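Local coordinates for 6b protein (Agrobacterium vitis, PDB 3AQ2), which disturbs plant cell proliferation and has an ADP-ribosylation fold, probably acting on the host's microRNA machinery, at residues S140-R145 against R185-S190; D55-L60 against Y159-N164; R12-I17 against S24-Q29; T32-T37 against P196-G201. One frame throughout, in Å; residues are numbered along the deposited sequence.

Contact 1 of 4, residues S140-R145 against R185-S190; sequences SQLFIR and REFQLS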
# COMPACT_ATOMS: atom_id res chain seq x y z
N SER A 140 -0.01 -3.33 -8.09
CA SER A 140 -0.48 -3.63 -9.44
C SER A 140 0.49 -3.07 -10.49
O SER A 140 1.46 -2.38 -10.15
CB SER A 140 -1.85 -3.01 -9.65
OG SER A 140 -1.71 -1.61 -9.79
N GLN A 141 0.20 -3.34 -11.76
CA GLN A 141 1.07 -2.85 -12.82
C GLN A 141 0.97 -1.33 -12.99
O GLN A 141 1.78 -0.72 -13.68
CB GLN A 141 0.82 -3.59 -14.15
CG GLN A 141 -0.27 -2.97 -15.04
CD GLN A 141 -1.71 -3.33 -14.64
OE1 GLN A 141 -2.01 -3.61 -13.48
NE2 GLN A 141 -2.60 -3.31 -15.62
N LEU A 142 -0.03 -0.73 -12.33
CA LEU A 142 -0.22 0.73 -12.42
C LEU A 142 0.69 1.52 -11.48
O LEU A 142 0.73 2.75 -11.54
CB LEU A 142 -1.68 1.11 -12.22
CG LEU A 142 -2.68 0.47 -13.18
CD1 LEU A 142 -4.07 0.94 -12.83
CD2 LEU A 142 -2.36 0.80 -14.63
N PHE A 143 1.40 0.82 -10.59
CA PHE A 143 2.39 1.49 -9.76
C PHE A 143 3.69 1.60 -10.55
O PHE A 143 4.21 0.60 -11.06
CB PHE A 143 2.64 0.70 -8.48
CG PHE A 143 1.57 0.88 -7.42
CD1 PHE A 143 0.39 0.12 -7.46
CD2 PHE A 143 1.74 1.78 -6.37
CE1 PHE A 143 -0.59 0.27 -6.48
CE2 PHE A 143 0.76 1.94 -5.39
CZ PHE A 143 -0.41 1.16 -5.44
N ILE A 144 4.23 2.82 -10.63
CA ILE A 144 5.52 3.04 -11.28
C ILE A 144 6.52 3.46 -10.21
O ILE A 144 6.14 4.12 -9.24
CB ILE A 144 5.43 4.12 -12.39
CG1 ILE A 144 4.87 5.44 -11.83
CG2 ILE A 144 4.58 3.60 -13.57
CD1 ILE A 144 5.11 6.65 -12.73
N ARG A 145 7.78 3.05 -10.36
CA ARG A 145 8.82 3.49 -9.42
C ARG A 145 9.16 4.95 -9.69
O ARG A 145 9.42 5.32 -10.83
CB ARG A 145 10.07 2.64 -9.58
CG ARG A 145 11.11 2.96 -8.51
CD ARG A 145 11.69 1.69 -8.01
NE ARG A 145 12.91 1.91 -7.25
CZ ARG A 145 13.58 0.93 -6.67
NH1 ARG A 145 13.10 -0.31 -6.73
NH2 ARG A 145 14.70 1.18 -6.02
N ARG A 185 -6.52 1.85 -20.83
CA ARG A 185 -6.93 0.78 -19.91
C ARG A 185 -8.05 1.23 -18.99
O ARG A 185 -8.18 2.43 -18.70
CB ARG A 185 -5.74 0.29 -19.08
CG ARG A 185 -4.70 -0.45 -19.90
CD ARG A 185 -3.43 -0.68 -19.12
NE ARG A 185 -2.76 0.57 -18.79
CZ ARG A 185 -1.57 0.66 -18.20
NH1 ARG A 185 -0.91 -0.45 -17.87
NH2 ARG A 185 -1.04 1.84 -17.94
N GLU A 186 -8.84 0.27 -18.53
CA GLU A 186 -9.90 0.55 -17.57
C GLU A 186 -9.42 0.24 -16.17
O GLU A 186 -9.05 -0.89 -15.87
CB GLU A 186 -11.16 -0.27 -17.85
CG GLU A 186 -12.31 0.18 -16.95
CD GLU A 186 -13.40 -0.85 -16.78
OE1 GLU A 186 -13.61 -1.68 -17.69
OE2 GLU A 186 -14.05 -0.80 -15.70
N PHE A 187 -9.45 1.26 -15.33
CA PHE A 187 -9.11 1.10 -13.92
C PHE A 187 -9.73 2.21 -13.09
O PHE A 187 -10.19 3.23 -13.63
CB PHE A 187 -7.58 1.02 -13.73
CG PHE A 187 -6.83 2.20 -14.29
CD1 PHE A 187 -6.73 3.39 -13.56
CD2 PHE A 187 -6.20 2.12 -15.53
CE1 PHE A 187 -6.03 4.49 -14.07
CE2 PHE A 187 -5.49 3.21 -16.04
CZ PHE A 187 -5.41 4.39 -15.32
N GLN A 188 -9.74 2.03 -11.78
CA GLN A 188 -10.40 2.98 -10.88
C GLN A 188 -9.59 4.24 -10.67
O GLN A 188 -8.38 4.18 -10.51
CB GLN A 188 -10.61 2.34 -9.51
CG GLN A 188 -11.54 1.18 -9.50
CD GLN A 188 -11.45 0.48 -8.18
OE1 GLN A 188 -12.20 0.79 -7.25
NE2 GLN A 188 -10.51 -0.46 -8.07
N LEU A 189 -10.29 5.37 -10.65
CA LEU A 189 -9.71 6.65 -10.29
C LEU A 189 -10.61 7.30 -9.26
O LEU A 189 -11.68 7.82 -9.60
CB LEU A 189 -9.57 7.55 -11.52
CG LEU A 189 -8.36 7.35 -12.43
CD1 LEU A 189 -8.56 8.16 -13.71
CD2 LEU A 189 -7.08 7.78 -11.73
N SER A 190 -10.17 7.27 -8.01
CA SER A 190 -10.95 7.76 -6.88
C SER A 190 -10.02 7.97 -5.70
O SER A 190 -8.90 7.45 -5.66
CB SER A 190 -12.02 6.74 -6.49
OG SER A 190 -12.91 7.29 -5.53
O HOH W 1 1.62 -0.11 -16.47

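Contact 2 of 4, residues D55-L60 against Y159-N164; sequences DDEYLL and YARQGN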
# COMPACT_ATOMS: atom_id res chain seq x y z
N ASP A 55 -11.70 -5.56 -14.60
CA ASP A 55 -11.07 -4.44 -15.31
C ASP A 55 -9.60 -4.77 -15.64
O ASP A 55 -9.19 -5.93 -15.52
CB ASP A 55 -11.26 -3.09 -14.58
CG ASP A 55 -10.43 -2.95 -13.30
OD1 ASP A 55 -9.50 -3.75 -13.04
OD2 ASP A 55 -10.72 -1.98 -12.55
N ASP A 56 -8.83 -3.78 -16.05
CA ASP A 56 -7.48 -4.07 -16.56
C ASP A 56 -6.38 -4.11 -15.48
O ASP A 56 -5.23 -4.44 -15.80
CB ASP A 56 -7.09 -3.08 -17.66
CG ASP A 56 -7.93 -3.25 -18.91
OD1 ASP A 56 -8.14 -4.41 -19.33
OD2 ASP A 56 -8.38 -2.23 -19.48
N GLU A 57 -6.72 -3.81 -14.23
CA GLU A 57 -5.69 -3.71 -13.18
C GLU A 57 -5.40 -5.08 -12.56
O GLU A 57 -6.33 -5.79 -12.18
CB GLU A 57 -6.09 -2.71 -12.10
CG GLU A 57 -4.95 -2.37 -11.16
CD GLU A 57 -5.21 -1.14 -10.28
OE1 GLU A 57 -6.34 -0.61 -10.28
OE2 GLU A 57 -4.25 -0.71 -9.60
N TYR A 58 -4.13 -5.44 -12.46
CA TYR A 58 -3.76 -6.74 -11.89
C TYR A 58 -2.58 -6.61 -10.94
O TYR A 58 -1.69 -5.79 -11.17
CB TYR A 58 -3.46 -7.77 -12.99
CG TYR A 58 -2.28 -7.39 -13.88
CD1 TYR A 58 -0.99 -7.70 -13.49
CD2 TYR A 58 -2.47 -6.75 -15.10
CE1 TYR A 58 0.11 -7.38 -14.29
CE2 TYR A 58 -1.37 -6.41 -15.91
CZ TYR A 58 -0.09 -6.72 -15.48
OH TYR A 58 1.03 -6.41 -16.24
N LEU A 59 -2.59 -7.40 -9.87
CA LEU A 59 -1.48 -7.44 -8.94
C LEU A 59 -0.45 -8.42 -9.43
O LEU A 59 -0.79 -9.49 -9.94
CB LEU A 59 -1.92 -7.89 -7.54
CG LEU A 59 -3.08 -7.17 -6.86
CD1 LEU A 59 -3.25 -7.72 -5.44
CD2 LEU A 59 -2.86 -5.68 -6.82
N LEU A 60 0.81 -8.04 -9.23
CA LEU A 60 1.95 -8.90 -9.48
C LEU A 60 2.39 -9.37 -8.09
O LEU A 60 2.94 -8.59 -7.32
CB LEU A 60 3.07 -8.11 -10.17
CG LEU A 60 2.80 -7.40 -11.52
CD1 LEU A 60 1.85 -6.22 -11.38
CD2 LEU A 60 4.10 -6.91 -12.12
N TYR A 159 7.03 4.28 -4.95
CA TYR A 159 6.16 3.94 -6.09
C TYR A 159 4.91 4.78 -6.04
O TYR A 159 4.45 5.14 -4.97
CB TYR A 159 5.75 2.46 -6.05
CG TYR A 159 6.93 1.51 -6.03
CD1 TYR A 159 7.58 1.20 -4.84
CD2 TYR A 159 7.38 0.91 -7.20
CE1 TYR A 159 8.67 0.33 -4.81
CE2 TYR A 159 8.47 0.03 -7.19
CZ TYR A 159 9.10 -0.25 -5.99
OH TYR A 159 10.18 -1.12 -5.97
N ALA A 160 4.35 5.07 -7.21
CA ALA A 160 3.09 5.80 -7.24
C ALA A 160 2.14 5.19 -8.26
O ALA A 160 2.56 4.88 -9.38
CB ALA A 160 3.34 7.25 -7.58
N ARG A 161 0.89 5.02 -7.83
CA ARG A 161 -0.23 4.71 -8.72
C ARG A 161 -0.93 6.02 -9.04
O ARG A 161 -1.42 6.72 -8.14
CB ARG A 161 -1.21 3.77 -8.02
CG ARG A 161 -2.38 3.32 -8.88
CD ARG A 161 -3.36 2.50 -8.02
NE ARG A 161 -4.48 1.98 -8.80
CZ ARG A 161 -5.54 2.71 -9.17
NH1 ARG A 161 -5.62 4.00 -8.83
NH2 ARG A 161 -6.52 2.16 -9.88
N GLN A 162 -0.97 6.36 -10.33
CA GLN A 162 -1.57 7.63 -10.78
C GLN A 162 -0.92 8.86 -10.10
O GLN A 162 0.27 8.82 -9.79
CB GLN A 162 -3.10 7.58 -10.64
CG GLN A 162 -3.73 6.48 -11.51
CD GLN A 162 -3.56 6.76 -13.02
OE1 GLN A 162 -2.75 6.11 -13.70
NE2 GLN A 162 -4.29 7.74 -13.52
N GLY A 163 -1.67 9.94 -9.89
CA GLY A 163 -1.11 11.13 -9.23
C GLY A 163 -0.17 12.00 -10.06
O GLY A 163 0.48 12.89 -9.51
N ASN A 164 -0.08 11.76 -11.37
CA ASN A 164 0.74 12.63 -12.25
C ASN A 164 2.26 12.64 -11.93
O ASN A 164 2.98 13.58 -12.28
CB ASN A 164 0.22 14.08 -12.26
CG ASN A 164 -1.16 14.22 -12.90
OD1 ASN A 164 -1.54 13.48 -13.81
ND2 ASN A 164 -1.91 15.22 -12.43

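Contact 3 of 4, residues R12-I17 against S24-Q29; sequences RDLRRI and SQHLRQ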
# COMPACT_ATOMS: atom_id res chain seq x y z
N ARG A 12 -4.87 -9.77 7.03
CA ARG A 12 -4.18 -10.11 8.28
C ARG A 12 -4.12 -8.83 9.11
O ARG A 12 -3.43 -7.88 8.75
CB ARG A 12 -2.76 -10.63 8.05
CG ARG A 12 -2.56 -12.00 7.37
CD ARG A 12 -3.78 -12.85 7.17
NE ARG A 12 -3.39 -14.18 6.68
CZ ARG A 12 -4.17 -14.99 5.98
NH1 ARG A 12 -5.42 -14.63 5.67
NH2 ARG A 12 -3.71 -16.17 5.58
N ASP A 13 -4.87 -8.82 10.22
CA ASP A 13 -4.84 -7.67 11.11
C ASP A 13 -3.71 -7.85 12.12
O ASP A 13 -3.83 -8.63 13.07
CB ASP A 13 -6.19 -7.50 11.81
CG ASP A 13 -6.27 -6.24 12.67
OD1 ASP A 13 -5.26 -5.51 12.81
OD2 ASP A 13 -7.37 -5.99 13.22
N LEU A 14 -2.60 -7.14 11.88
CA LEU A 14 -1.40 -7.31 12.68
C LEU A 14 -1.21 -6.16 13.67
O LEU A 14 -0.11 -5.97 14.21
CB LEU A 14 -0.16 -7.44 11.78
CG LEU A 14 -0.26 -8.55 10.73
CD1 LEU A 14 1.00 -8.58 9.84
CD2 LEU A 14 -0.51 -9.91 11.39
N ARG A 15 -2.28 -5.40 13.94
CA ARG A 15 -2.18 -4.22 14.82
C ARG A 15 -1.76 -4.53 16.26
O ARG A 15 -1.28 -3.64 16.95
CB ARG A 15 -3.47 -3.40 14.81
CG ARG A 15 -3.70 -2.62 13.53
CD ARG A 15 -5.04 -1.90 13.58
NE ARG A 15 -6.15 -2.84 13.47
CZ ARG A 15 -7.43 -2.49 13.53
NH1 ARG A 15 -7.77 -1.22 13.72
NH2 ARG A 15 -8.38 -3.41 13.42
N ARG A 16 -1.95 -5.77 16.70
CA ARG A 16 -1.54 -6.18 18.06
C ARG A 16 -0.23 -6.95 18.04
O ARG A 16 0.18 -7.51 19.06
CB ARG A 16 -2.67 -6.96 18.75
CG ARG A 16 -3.95 -6.16 18.78
CD ARG A 16 -4.93 -6.61 19.83
NE ARG A 16 -6.07 -5.69 19.87
CZ ARG A 16 -6.07 -4.51 20.50
NH1 ARG A 16 -5.00 -4.09 21.17
NH2 ARG A 16 -7.15 -3.74 20.46
N ILE A 17 0.43 -6.96 16.88
CA ILE A 17 1.78 -7.52 16.78
C ILE A 17 2.75 -6.34 16.72
O ILE A 17 2.93 -5.71 15.65
CB ILE A 17 1.96 -8.45 15.54
CG1 ILE A 17 0.91 -9.57 15.51
CG2 ILE A 17 3.36 -9.06 15.54
CD1 ILE A 17 0.94 -10.48 16.70
N SER A 24 7.71 -8.67 11.31
CA SER A 24 8.34 -9.01 10.05
C SER A 24 8.00 -10.43 9.63
O SER A 24 7.72 -10.68 8.45
CB SER A 24 9.86 -8.81 10.15
OG SER A 24 10.52 -9.24 8.97
N GLN A 25 8.02 -11.35 10.59
CA GLN A 25 7.70 -12.76 10.34
C GLN A 25 6.24 -12.92 9.90
O GLN A 25 5.95 -13.65 8.94
CB GLN A 25 7.98 -13.60 11.59
CG GLN A 25 9.47 -13.64 11.97
CD GLN A 25 9.71 -14.09 13.42
OE1 GLN A 25 8.79 -14.56 14.10
NE2 GLN A 25 10.95 -13.96 13.88
N HIS A 26 5.32 -12.23 10.58
CA HIS A 26 3.90 -12.27 10.19
C HIS A 26 3.66 -11.70 8.80
O HIS A 26 2.83 -12.21 8.04
CB HIS A 26 3.02 -11.54 11.21
CG HIS A 26 2.73 -12.32 12.45
ND1 HIS A 26 1.58 -13.06 12.62
CD2 HIS A 26 3.46 -12.50 13.58
CE1 HIS A 26 1.61 -13.65 13.80
NE2 HIS A 26 2.74 -13.33 14.40
N LEU A 27 4.37 -10.62 8.46
CA LEU A 27 4.24 -10.02 7.13
C LEU A 27 4.75 -10.98 6.05
O LEU A 27 4.12 -11.11 5.00
CB LEU A 27 4.97 -8.68 7.07
CG LEU A 27 4.29 -7.53 7.81
CD1 LEU A 27 5.25 -6.33 7.94
CD2 LEU A 27 3.02 -7.10 7.06
N ARG A 28 5.87 -11.64 6.33
CA ARG A 28 6.44 -12.63 5.40
C ARG A 28 5.42 -13.73 5.10
O ARG A 28 5.20 -14.07 3.93
CB ARG A 28 7.73 -13.23 5.97
CG ARG A 28 8.45 -14.17 5.01
CD ARG A 28 9.80 -14.61 5.58
NE ARG A 28 10.50 -15.49 4.64
CZ ARG A 28 11.72 -16.00 4.84
NH1 ARG A 28 12.40 -15.73 5.95
NH2 ARG A 28 12.26 -16.80 3.92
N GLN A 29 4.80 -14.25 6.15
CA GLN A 29 3.84 -15.34 6.03
C GLN A 29 2.57 -14.87 5.33
O GLN A 29 1.98 -15.63 4.55
CB GLN A 29 3.48 -15.92 7.40
CG GLN A 29 2.74 -17.27 7.31
CD GLN A 29 3.55 -18.33 6.57
OE1 GLN A 29 4.73 -18.53 6.85
NE2 GLN A 29 2.91 -19.02 5.62

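Contact 4 of 4, residues T32-T37 against P196-G201; sequences TDFRST and PIVALG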
# COMPACT_ATOMS: atom_id res chain seq x y z
N THR A 32 3.24 -14.76 1.60
CA THR A 32 3.28 -16.12 1.06
C THR A 32 1.88 -16.72 0.93
O THR A 32 1.56 -17.34 -0.09
CB THR A 32 4.19 -17.05 1.90
OG1 THR A 32 5.52 -16.51 1.93
CG2 THR A 32 4.23 -18.46 1.30
N ASP A 33 1.05 -16.53 1.96
CA ASP A 33 -0.32 -17.09 1.99
C ASP A 33 -1.21 -16.45 0.93
O ASP A 33 -2.07 -17.11 0.33
CB ASP A 33 -0.98 -16.89 3.36
CG ASP A 33 -0.37 -17.77 4.45
OD1 ASP A 33 0.45 -18.67 4.15
OD2 ASP A 33 -0.73 -17.55 5.62
N PHE A 34 -1.01 -15.15 0.72
CA PHE A 34 -1.72 -14.39 -0.32
C PHE A 34 -1.38 -14.94 -1.71
O PHE A 34 -2.27 -15.28 -2.49
CB PHE A 34 -1.32 -12.92 -0.19
CG PHE A 34 -2.10 -11.98 -1.06
CD1 PHE A 34 -3.22 -11.32 -0.56
CD2 PHE A 34 -1.70 -11.71 -2.37
CE1 PHE A 34 -3.93 -10.43 -1.34
CE2 PHE A 34 -2.41 -10.82 -3.17
CZ PHE A 34 -3.54 -10.17 -2.65
N ARG A 35 -0.08 -15.05 -2.01
CA ARG A 35 0.41 -15.59 -3.28
C ARG A 35 -0.06 -17.02 -3.50
O ARG A 35 -0.48 -17.38 -4.61
CB ARG A 35 1.95 -15.50 -3.36
CG ARG A 35 2.59 -16.40 -4.43
CD ARG A 35 2.48 -15.83 -5.85
NE ARG A 35 2.31 -16.86 -6.89
CZ ARG A 35 3.28 -17.65 -7.36
NH1 ARG A 35 4.53 -17.56 -6.90
NH2 ARG A 35 2.99 -18.54 -8.30
N SER A 36 0.00 -17.84 -2.44
CA SER A 36 -0.34 -19.26 -2.53
C SER A 36 -1.79 -19.46 -2.96
O SER A 36 -2.09 -20.34 -3.78
CB SER A 36 -0.07 -19.98 -1.21
OG SER A 36 1.32 -20.01 -0.91
N THR A 37 -2.69 -18.64 -2.41
CA THR A 37 -4.12 -18.82 -2.61
C THR A 37 -4.66 -18.08 -3.83
O THR A 37 -5.70 -18.47 -4.37
CB THR A 37 -4.93 -18.38 -1.39
OG1 THR A 37 -4.70 -16.99 -1.13
CG2 THR A 37 -4.56 -19.21 -0.15
N PRO A 196 -6.96 -5.00 -3.09
CA PRO A 196 -6.68 -6.02 -2.08
C PRO A 196 -5.61 -5.56 -1.10
O PRO A 196 -4.58 -5.03 -1.51
CB PRO A 196 -6.16 -7.21 -2.90
CG PRO A 196 -6.59 -6.92 -4.32
CD PRO A 196 -6.51 -5.43 -4.42
N ILE A 197 -5.87 -5.78 0.18
CA ILE A 197 -4.91 -5.46 1.23
C ILE A 197 -4.39 -6.77 1.80
O ILE A 197 -5.18 -7.64 2.17
CB ILE A 197 -5.59 -4.61 2.35
CG1 ILE A 197 -6.26 -3.35 1.76
CG2 ILE A 197 -4.56 -4.24 3.45
CD1 ILE A 197 -5.32 -2.42 0.95
N VAL A 198 -3.07 -6.93 1.85
CA VAL A 198 -2.49 -8.15 2.40
C VAL A 198 -2.61 -8.15 3.93
O VAL A 198 -3.09 -9.11 4.53
CB VAL A 198 -1.02 -8.33 1.97
CG1 VAL A 198 -0.42 -9.59 2.62
CG2 VAL A 198 -0.92 -8.39 0.45
N ALA A 199 -2.17 -7.05 4.53
CA ALA A 199 -2.17 -6.92 5.99
C ALA A 199 -2.28 -5.46 6.40
O ALA A 199 -2.03 -4.56 5.59
CB ALA A 199 -0.89 -7.53 6.56
N LEU A 200 -2.65 -5.23 7.65
CA LEU A 200 -2.57 -3.89 8.24
C LEU A 200 -1.86 -4.00 9.59
O LEU A 200 -1.84 -5.07 10.21
CB LEU A 200 -3.95 -3.23 8.39
CG LEU A 200 -4.94 -3.78 9.42
CD1 LEU A 200 -5.85 -2.67 9.95
CD2 LEU A 200 -5.80 -4.93 8.85
N GLY A 201 -1.27 -2.89 10.04
CA GLY A 201 -0.57 -2.94 11.31
C GLY A 201 -0.24 -1.56 11.81
O GLY A 201 -0.66 -0.55 11.23

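Contact 1 of 4, residues S140-R145 against R185-S190
A type I beta turn from S140 to F143, which leads into strand 143-151 of the three-stranded antiparallel sheet, presents L142 to the loop that precedes strand 192-194. L142 is the third residue of the turn, and its two methyls divide the work. CD1 sits over one face of the F187 ring, offset toward the rim, in a CH-pi contact 3.7 Å from the centroid; its nearest ring atom is F187 CG, at 3.4 Å. CD2 lies over the centre of the R185 guanidinium, 3.7 Å from R185 CZ, so one leucine covers both a ring and a flat cation. F187 turns its ring to the turn because CG stands between the backbone N and the carbonyl carbon (chi1 56°).

The turn is pinned from within: S140 OG accepts from L142 N at 3.2 Å, an ST turn, and F143 N bonds to S140 O. Beside L142, the CG of Q141 packs obliquely against R185 NH1 at 3.8 Å, while its amide is held elsewhere, NE2 by D56 O and OE1 by Y58 N. The charge of R185 is paired outside the contact, through a salt bridge from NH2 to E183. The polar link across the contact is made by a single water in the guanidinium plane, which accepts from R185 NH1 and donates to Q141 O, 2.9 Å from each of these two atoms.

Contact 2 of 4, residues D55-L60 against Y159-N164
This is a buried, side-on salt bridge between E57, on the chain leading into strand 58-60, and R161, at the end of strand 154-161, and it ties together two sheets that share no strand. The two side chains come from opposite directions, the carboxylate lying along the NE/NH2 edge of the guanidinium. R161 uses two nitrogens, one for each carboxylate oxygen: NH2 donates to E57 OE1 and NE to E57 OE2, both pairs at 2.8 Å. The second bond is almost straight, with an angle of 175° at the hydrogen. Both oxygens are met on their syn sides and lie close to the guanidinium plane, although the carboxylate and guanidinium planes are turned 23° from each other.

Each side chain is stretched to make the reach. R161 is extended from CG to NE, and E57 carries CG opposite its backbone N (chi1 -168°) and runs straight on from there. That lets the charges pair while E57 and R161, the nearest residues of the two backbones, keep their CA atoms 11.0 Å apart.

Neither group depends on the other alone. E57 OE2 is also bonded to S140 OG, and R161 NH2 gives a further bond to Q188 O, which should help fix the rotation of both flat groups. At the root of the glutamate, D55 OD1 accepts from E57 N at 3.0 Å in an Asx turn that sets the backbone from which the side chain projects.

Around the pair, strand 58-60 runs antiparallel to strand 41-43, R161 packs on F143 of strand 143-151, and the loop carrying F187 and Q188 passes alongside.

Contact 3 of 4, residues R12-I17 against S24-Q29
Strand 12-13, the edge of the mixed four-stranded sheet, runs into a type I beta turn from L14 to I17, and this corner packs against the flank of helix 20-38. L14 and H26 carry the larger share of the contact. L14 CD1 touches the H26 CB at 3.8 Å and the L27 CD2 at 3.7 Å, wedged between two successive helix residues, while CD2 lies obliquely by the imidazole, 4.0 Å from H26 ND1.

I17 comes at the same ring from another angle, its side chain crossing H26 at about a right angle with CG1 over the centre of one face. Its CG2 is 4.0 Å from H26 CD2. The H26 ring thus meets aliphatic groups here, through van der Waals contact.

The turn is braced on its own side by D13. OD1 takes R15 N, closing an Asx turn, and from the opposite face of the carboxylate it takes R15 NE at 2.9 Å; R15 NH2 completes a side-on salt bridge to OD2.

Inward of the contact, L14 rests on A199 of strand 199-202 and bonds through its backbone to L200, while L27 reaches F134 and A136 of strand 133-137, so the helix packs on this sheet.

Contact 4 of 4, residues T32-T37 against P196-G201
The ring of F34, on helix 20-38, is met in two different ways by the chain leading into strand 199-202: V198 comes over a face and P196 at the edge. V198 CG2 lies 3.9 Å above the ring plane and 4.0 Å from the centroid, only 16° off the normal, a CH-pi contact shifted toward the rim so that its closest ring atom is F34 CD1, at 3.9 Å. P196 arrives in the plane of the ring instead, its CB 4.0 Å from F34 CZ, with the two side chains crossing at about a right angle. One face and the CZ edge are therefore lined by aliphatic carbon.

The phenylalanine is pointed at the chain entering strand 199-202 by its first torsion: CG stands opposite the backbone N (chi1 -172°). V198 turns CG2 to the ring with its other methyl, CG1, opposite the backbone N. This valine sits in a classic beta bulge, V198 and A199 both facing A136 of strand 133-137.

More of the surroundings close on the same ring, with W9 meeting it edge to face and L59 and L138 packing beside it. On the helix itself, S36 OG donates to T32 O at 2.8 Å, reaching it from the face of the carbonyl opposite to S36 N, so that oxygen receives two donors.

Between the two segments the chemistry is wholly apolar: with all three touching residues buried, the contact rests on hydrophobic burial and dispersion, and the one mildly directional element is the V198 methyl over the ring face.

In the fold
Contacts 2 and 4 are buried, whereas contacts 1 and 3 are partly buried and each includes an exposed residue. Contacts 1 and 2 practically coincide, their centres about 2 Å apart: S140 bonds to E57, and strands 143-151 and 154-161 are neighbours in one sheet. Contacts 3 and 4 both seat helix 20-38 on the mixed sheet, whose strands 12-13 and 199-202 lie side by side. L59 joins the two groups, packing on F34 and P196. The chemistry differs too: contact 2 relies on a buried salt bridge, contact 1 mixes a leucine over a ring and a guanidinium with a water link, while the helix-sheet pair meets through aliphatic groups and rings.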